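Local coordinates for protein thiosulfate sulfurtransferase TUM1 (Saccharomyces cerevisiae, PDB 3UTN) that transfers persulfide sulfur from the cysteine desulfurase NFS1 to UBA4 in the pathway that 2-thiolates the wobble uridine of tRNAs, at residues Arg121-Arg129 / Tyr239-Tyr250. Sequence-based numbering, arbitrary orientation.
Sequences RVGNFSSPR and YGSLLDPETKTY
N124 ND2 donates a hydrogen bond to the backbone O of K248 at 2.7 Å, as the N-H...O angle of 151° and an approach on a lone pair in the carbonyl plane indicate. The same amide lies against the ring of Y250, N124 CG 3.4 Å from Y250 CE2, with amide and ring planes 45° apart. Setting CG anti to the carbonyl carbon (chi1 -70°) brings the N124 amide to both partners. Losing the amide to an alanine is likely to leave the K248 carbonyl without this donor and the Y250 ring without its neighbour. L243 CD2 packs over one face of that ring, while P128 CG meets its edge, 3.2 Å from Y250 OH, which is hydrogen-bonded to the backbone O of I290. Y239 OH sits at the edge of the F125 ring, 3.2 Å from F125 CE2; the side chain of Y239 lies about 6 Å from that of the active-site C282. G123 O is 3.1 Å from K248 CB, at backbone angles that call for glycine. D244 OD2 accepts from T247 N in an Asx motif, consistent with a fixed turn just before K248. The contact joins the two rhodanese domains: N124, P128 and Y250 touch L144 of strand 141-145, and Y239 and Y250 pack on helix 286-297.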
ATOM      1  N   ARG A 121      10.195  -6.267   2.838  1.00 20.19           N
ATOM      2  CA  ARG A 121      11.632  -6.150   2.974  1.00 21.32           C
ATOM      3  C   ARG A 121      12.152  -4.861   2.398  1.00 21.14           C
ATOM      4  O   ARG A 121      13.294  -4.492   2.640  1.00 21.93           O
ATOM      5  CB  ARG A 121      12.312  -7.334   2.318  1.00 21.85           C
ATOM      6  CG  ARG A 121      11.935  -8.615   3.006  1.00 22.31           C
ATOM      7  CD  ARG A 121      12.522  -9.820   2.319  1.00 24.02           C
ATOM      8  NE  ARG A 121      12.062 -11.012   3.010  1.00 25.40           N
ATOM      9  CZ  ARG A 121      12.552 -11.438   4.168  1.00 24.87           C
ATOM     10  NH1 ARG A 121      13.529 -10.776   4.764  1.00 25.81           N
ATOM     11  NH2 ARG A 121      12.060 -12.528   4.729  1.00 26.79           N
ATOM     12  N   VAL A 122      11.316  -4.178   1.632  1.00 21.16           N
ATOM     13  CA  VAL A 122      11.753  -2.965   0.964  1.00 22.12           C
ATOM     14  C   VAL A 122      11.680  -1.797   1.927  1.00 22.33           C
ATOM     15  O   VAL A 122      12.631  -1.027   2.062  1.00 22.91           O
ATOM     16  CB  VAL A 122      10.924  -2.687  -0.298  1.00 22.10           C
ATOM     17  CG1 VAL A 122      11.331  -1.363  -0.935  1.00 22.20           C
ATOM     18  CG2 VAL A 122      11.108  -3.826  -1.280  1.00 22.87           C
ATOM     19  N   GLY A 123      10.555  -1.688   2.614  1.00 22.46           N
ATOM     20  CA  GLY A 123      10.344  -0.605   3.545  1.00 23.83           C
ATOM     21  C   GLY A 123       9.119   0.154   3.126  1.00 23.51           C
ATOM     22  O   GLY A 123       9.205   1.112   2.365  1.00 25.60           O
ATOM     23  N   ASN A 124       7.969  -0.300   3.602  1.00 23.15           N
ATOM     24  CA  ASN A 124       6.710   0.372   3.314  1.00 21.94           C
ATOM     25  C   ASN A 124       6.513   0.571   1.843  1.00 21.93           C
ATOM     26  O   ASN A 124       6.174   1.656   1.374  1.00 21.70           O
ATOM     27  CB  ASN A 124       6.654   1.693   4.043  1.00 21.60           C
ATOM     28  CG  ASN A 124       6.521   1.494   5.511  1.00 21.46           C
ATOM     29  OD1 ASN A 124       5.733   0.661   5.941  1.00 22.46           O
ATOM     30  ND2 ASN A 124       7.284   2.235   6.291  1.00 21.11           N
ATOM     31  N   PHE A 125       6.751  -0.505   1.121  1.00 21.15           N
ATOM     32  CA  PHE A 125       6.674  -0.470  -0.302  1.00 21.15           C
ATOM     33  C   PHE A 125       5.415  -1.191  -0.733  1.00 20.05           C
ATOM     34  O   PHE A 125       4.527  -0.587  -1.298  1.00 20.33           O
ATOM     35  CB  PHE A 125       7.910  -1.120  -0.885  1.00 22.23           C
ATOM     36  CG  PHE A 125       7.984  -1.038  -2.370  1.00 23.51           C
ATOM     37  CD1 PHE A 125       7.881  -2.183  -3.139  1.00 24.10           C
ATOM     38  CD2 PHE A 125       8.162   0.186  -3.004  1.00 24.70           C
ATOM     39  CE1 PHE A 125       7.950  -2.116  -4.519  1.00 24.50           C
ATOM     40  CE2 PHE A 125       8.233   0.261  -4.386  1.00 25.54           C
ATOM     41  CZ  PHE A 125       8.128  -0.894  -5.145  1.00 25.67           C
ATOM     42  N   SER A 126       5.339  -2.480  -0.439  1.00 19.47           N
ATOM     43  CA  SER A 126       4.165  -3.270  -0.772  1.00 19.39           C
ATOM     44  C   SER A 126       3.379  -3.579   0.483  1.00 18.73           C
ATOM     45  O   SER A 126       2.209  -3.946   0.426  1.00 19.28           O
ATOM     46  CB  SER A 126       4.602  -4.570  -1.421  1.00 19.06           C
ATOM     47  OG  SER A 126       5.572  -5.217  -0.614  1.00 19.46           O
ATOM     48  N   SER A 127       4.038  -3.462   1.625  1.00 18.32           N
ATOM     49  CA  SER A 127       3.384  -3.767   2.878  1.00 18.07           C
ATOM     50  C   SER A 127       2.182  -2.863   3.121  1.00 17.52           C
ATOM     51  O   SER A 127       1.154  -3.351   3.562  1.00 17.74           O
ATOM     52  CB  SER A 127       4.361  -3.731   4.047  1.00 18.05           C
ATOM     53  OG  SER A 127       4.990  -2.477   4.140  1.00 18.46           O
ATOM     54  N   PRO A 128       2.282  -1.554   2.800  1.00 17.46           N
ATOM     55  CA  PRO A 128       1.097  -0.743   3.033  1.00 17.73           C
ATOM     56  C   PRO A 128      -0.054  -1.247   2.189  1.00 17.94           C
ATOM     57  O   PRO A 128      -1.160  -1.393   2.692  1.00 17.98           O
ATOM     58  CB  PRO A 128       1.529   0.653   2.581  1.00 17.60           C
ATOM     59  CG  PRO A 128       3.011   0.641   2.711  1.00 17.59           C
ATOM     60  CD  PRO A 128       3.385  -0.734   2.268  1.00 17.65           C
ATOM     61  N   ARG A 129       0.220  -1.523   0.918  1.00 18.33           N
ATOM     62  CA  ARG A 129      -0.767  -2.097   0.027  1.00 19.03           C
ATOM     63  C   ARG A 129      -1.381  -3.320   0.672  1.00 18.60           C
ATOM     64  O   ARG A 129      -2.595  -3.489   0.681  1.00 18.61           O
ATOM     65  CB  ARG A 129      -0.109  -2.508  -1.284  1.00 19.88           C
ATOM     66  CG  ARG A 129      -1.013  -3.329  -2.171  1.00 20.54           C
ATOM     67  CD  ARG A 129      -2.000  -2.412  -2.853  1.00 21.37           C
ATOM     68  NE  ARG A 129      -3.028  -3.157  -3.549  1.00 21.84           N
ATOM     69  CZ  ARG A 129      -3.837  -2.625  -4.452  1.00 22.61           C
ATOM     70  NH1 ARG A 129      -3.716  -1.348  -4.772  1.00 22.99           N
ATOM     71  NH2 ARG A 129      -4.757  -3.371  -5.040  1.00 23.05           N
ATOM     72  N   TYR A 239       5.701   8.558  -3.429  1.00 23.14           N
ATOM     73  CA  TYR A 239       5.570   7.895  -2.141  1.00 23.43           C
ATOM     74  C   TYR A 239       6.819   8.035  -1.279  1.00 23.28           C
ATOM     75  O   TYR A 239       6.718   8.166  -0.065  1.00 23.39           O
ATOM     76  CB  TYR A 239       5.205   6.427  -2.332  1.00 23.65           C
ATOM     77  CG  TYR A 239       6.330   5.570  -2.831  1.00 24.77           C
ATOM     78  CD1 TYR A 239       7.221   4.977  -1.940  1.00 25.55           C
ATOM     79  CD2 TYR A 239       6.509   5.344  -4.193  1.00 25.30           C
ATOM     80  CE1 TYR A 239       8.254   4.178  -2.388  1.00 26.53           C
ATOM     81  CE2 TYR A 239       7.544   4.549  -4.650  1.00 26.49           C
ATOM     82  CZ  TYR A 239       8.408   3.971  -3.741  1.00 26.88           C
ATOM     83  OH  TYR A 239       9.437   3.180  -4.179  1.00 29.69           O
ATOM     84  N   GLY A 240       7.984   8.014  -1.926  1.00 23.44           N
ATOM     85  CA  GLY A 240       9.267   8.133  -1.247  1.00 24.78           C
ATOM     86  C   GLY A 240       9.374   9.415  -0.450  1.00 24.53           C
ATOM     87  O   GLY A 240      10.071   9.466   0.561  1.00 24.98           O
ATOM     88  N   SER A 241       8.658  10.443  -0.895  1.00 24.61           N
ATOM     89  CA  SER A 241       8.645  11.725  -0.200  1.00 24.99           C
ATOM     90  C   SER A 241       7.989  11.604   1.168  1.00 24.45           C
ATOM     91  O   SER A 241       8.179  12.452   2.024  1.00 23.63           O
ATOM     92  CB  SER A 241       7.915  12.777  -1.030  1.00 25.02           C
ATOM     93  OG  SER A 241       6.512  12.555  -1.016  1.00 26.29           O
ATOM     94  N   LEU A 242       7.210  10.550   1.363  1.00 24.21           N
ATOM     95  CA  LEU A 242       6.464  10.396   2.598  1.00 23.92           C
ATOM     96  C   LEU A 242       7.087   9.345   3.501  1.00 23.95           C
ATOM     97  O   LEU A 242       6.582   9.057   4.577  1.00 24.43           O
ATOM     98  CB  LEU A 242       4.997  10.091   2.292  1.00 23.59           C
ATOM     99  CG  LEU A 242       4.293  11.223   1.544  1.00 23.21           C
ATOM    100  CD1 LEU A 242       2.825  10.903   1.378  1.00 22.72           C
ATOM    101  CD2 LEU A 242       4.444  12.543   2.279  1.00 23.30           C
ATOM    102  N   LEU A 243       8.198   8.781   3.052  1.00 23.99           N
ATOM    103  CA  LEU A 243       8.916   7.800   3.835  1.00 24.61           C
ATOM    104  C   LEU A 243      10.259   8.375   4.191  1.00 26.05           C
ATOM    105  O   LEU A 243      10.815   9.169   3.430  1.00 25.90           O
ATOM    106  CB  LEU A 243       9.104   6.515   3.037  1.00 23.69           C
ATOM    107  CG  LEU A 243       7.816   5.829   2.586  1.00 23.64           C
ATOM    108  CD1 LEU A 243       8.154   4.582   1.792  1.00 23.43           C
ATOM    109  CD2 LEU A 243       6.951   5.487   3.788  1.00 23.29           C
ATOM    110  N   ASP A 244      10.787   7.986   5.342  1.00 28.51           N
ATOM    111  CA  ASP A 244      12.151   8.351   5.657  1.00 31.54           C
ATOM    112  C   ASP A 244      13.043   7.850   4.519  1.00 32.83           C
ATOM    113  O   ASP A 244      12.923   6.696   4.106  1.00 31.63           O
ATOM    114  CB  ASP A 244      12.593   7.773   6.993  1.00 33.95           C
ATOM    115  CG  ASP A 244      14.071   7.976   7.242  1.00 35.99           C
ATOM    116  OD1 ASP A 244      14.436   8.998   7.857  1.00 38.09           O
ATOM    117  OD2 ASP A 244      14.866   7.130   6.787  1.00 38.16           O
ATOM    118  N   PRO A 245      13.920   8.729   3.996  1.00 34.84           N
ATOM    119  CA  PRO A 245      14.727   8.440   2.807  1.00 35.82           C
ATOM    120  C   PRO A 245      15.554   7.159   2.900  1.00 36.89           C
ATOM    121  O   PRO A 245      15.670   6.434   1.910  1.00 38.08           O
ATOM    122  CB  PRO A 245      15.649   9.655   2.707  1.00 36.13           C
ATOM    123  CG  PRO A 245      14.869  10.754   3.337  1.00 36.63           C
ATOM    124  CD  PRO A 245      14.137  10.106   4.475  1.00 35.44           C
ATOM    125  N   GLU A 246      16.119   6.875   4.068  1.00 36.91           N
ATOM    126  CA  GLU A 246      16.986   5.710   4.192  1.00 37.42           C
ATOM    127  C   GLU A 246      16.251   4.470   4.709  1.00 35.43           C
ATOM    128  O   GLU A 246      16.403   3.387   4.157  1.00 36.65           O
ATOM    129  CB  GLU A 246      18.256   6.016   5.008  1.00 40.37           C
ATOM    130  CG  GLU A 246      18.058   6.319   6.489  1.00 43.64           C
ATOM    131  CD  GLU A 246      17.760   7.782   6.787  1.00 46.25           C
ATOM    132  OE1 GLU A 246      17.889   8.635   5.878  1.00 47.80           O
ATOM    133  OE2 GLU A 246      17.394   8.077   7.947  1.00 47.43           O
ATOM    134  N   THR A 247      15.433   4.648   5.741  1.00 32.65           N
ATOM    135  CA  THR A 247      14.792   3.530   6.426  1.00 30.77           C
ATOM    136  C   THR A 247      13.451   3.180   5.802  1.00 28.53           C
ATOM    137  O   THR A 247      12.901   2.115   6.057  1.00 28.00           O
ATOM    138  CB  THR A 247      14.571   3.844   7.913  1.00 30.68           C
ATOM    139  OG1 THR A 247      13.596   4.887   8.040  1.00 31.39           O
ATOM    140  CG2 THR A 247      15.879   4.290   8.571  1.00 31.33           C
ATOM    141  N   LYS A 248      12.921   4.097   4.998  1.00 27.45           N
ATOM    142  CA  LYS A 248      11.620   3.927   4.351  1.00 26.57           C
ATOM    143  C   LYS A 248      10.491   3.772   5.362  1.00 24.54           C
ATOM    144  O   LYS A 248       9.411   3.304   5.029  1.00 23.18           O
ATOM    145  CB  LYS A 248      11.634   2.749   3.367  1.00 27.91           C
ATOM    146  CG  LYS A 248      12.737   2.809   2.325  1.00 30.26           C
ATOM    147  CD  LYS A 248      12.669   4.110   1.546  1.00 32.49           C
ATOM    148  CE  LYS A 248      13.793   4.203   0.530  1.00 34.46           C
ATOM    149  NZ  LYS A 248      13.833   5.579  -0.039  1.00 37.17           N
ATOM    150  N   THR A 249      10.746   4.160   6.605  1.00 23.48           N
ATOM    151  CA  THR A 249       9.686   4.154   7.585  1.00 22.98           C
ATOM    152  C   THR A 249       8.772   5.305   7.272  1.00 22.55           C
ATOM    153  O   THR A 249       9.198   6.338   6.738  1.00 22.85           O
ATOM    154  CB  THR A 249      10.176   4.364   9.024  1.00 23.32           C
ATOM    155  OG1 THR A 249      11.074   5.479   9.059  1.00 24.02           O
ATOM    156  CG2 THR A 249      10.854   3.122   9.544  1.00 23.27           C
ATOM    157  N   TYR A 250       7.510   5.118   7.596  1.00 22.01           N
ATOM    158  CA  TYR A 250       6.633   6.240   7.723  1.00 22.46           C
ATOM    159  C   TYR A 250       7.126   7.001   8.916  1.00 23.22           C
ATOM    160  O   TYR A 250       7.446   6.398   9.938  1.00 22.78           O
ATOM    161  CB  TYR A 250       5.233   5.784   8.003  1.00 21.57           C
ATOM    162  CG  TYR A 250       4.563   5.240   6.797  1.00 21.10           C
ATOM    163  CD1 TYR A 250       4.119   6.090   5.792  1.00 20.70           C
ATOM    164  CD2 TYR A 250       4.364   3.874   6.656  1.00 20.65           C
ATOM    165  CE1 TYR A 250       3.500   5.588   4.671  1.00 20.87           C
ATOM    166  CE2 TYR A 250       3.731   3.363   5.548  1.00 20.66           C
ATOM    167  CZ  TYR A 250       3.309   4.224   4.561  1.00 20.57           C
ATOM    168  OH  TYR A 250       2.690   3.718   3.468  1.00 20.41           O
TER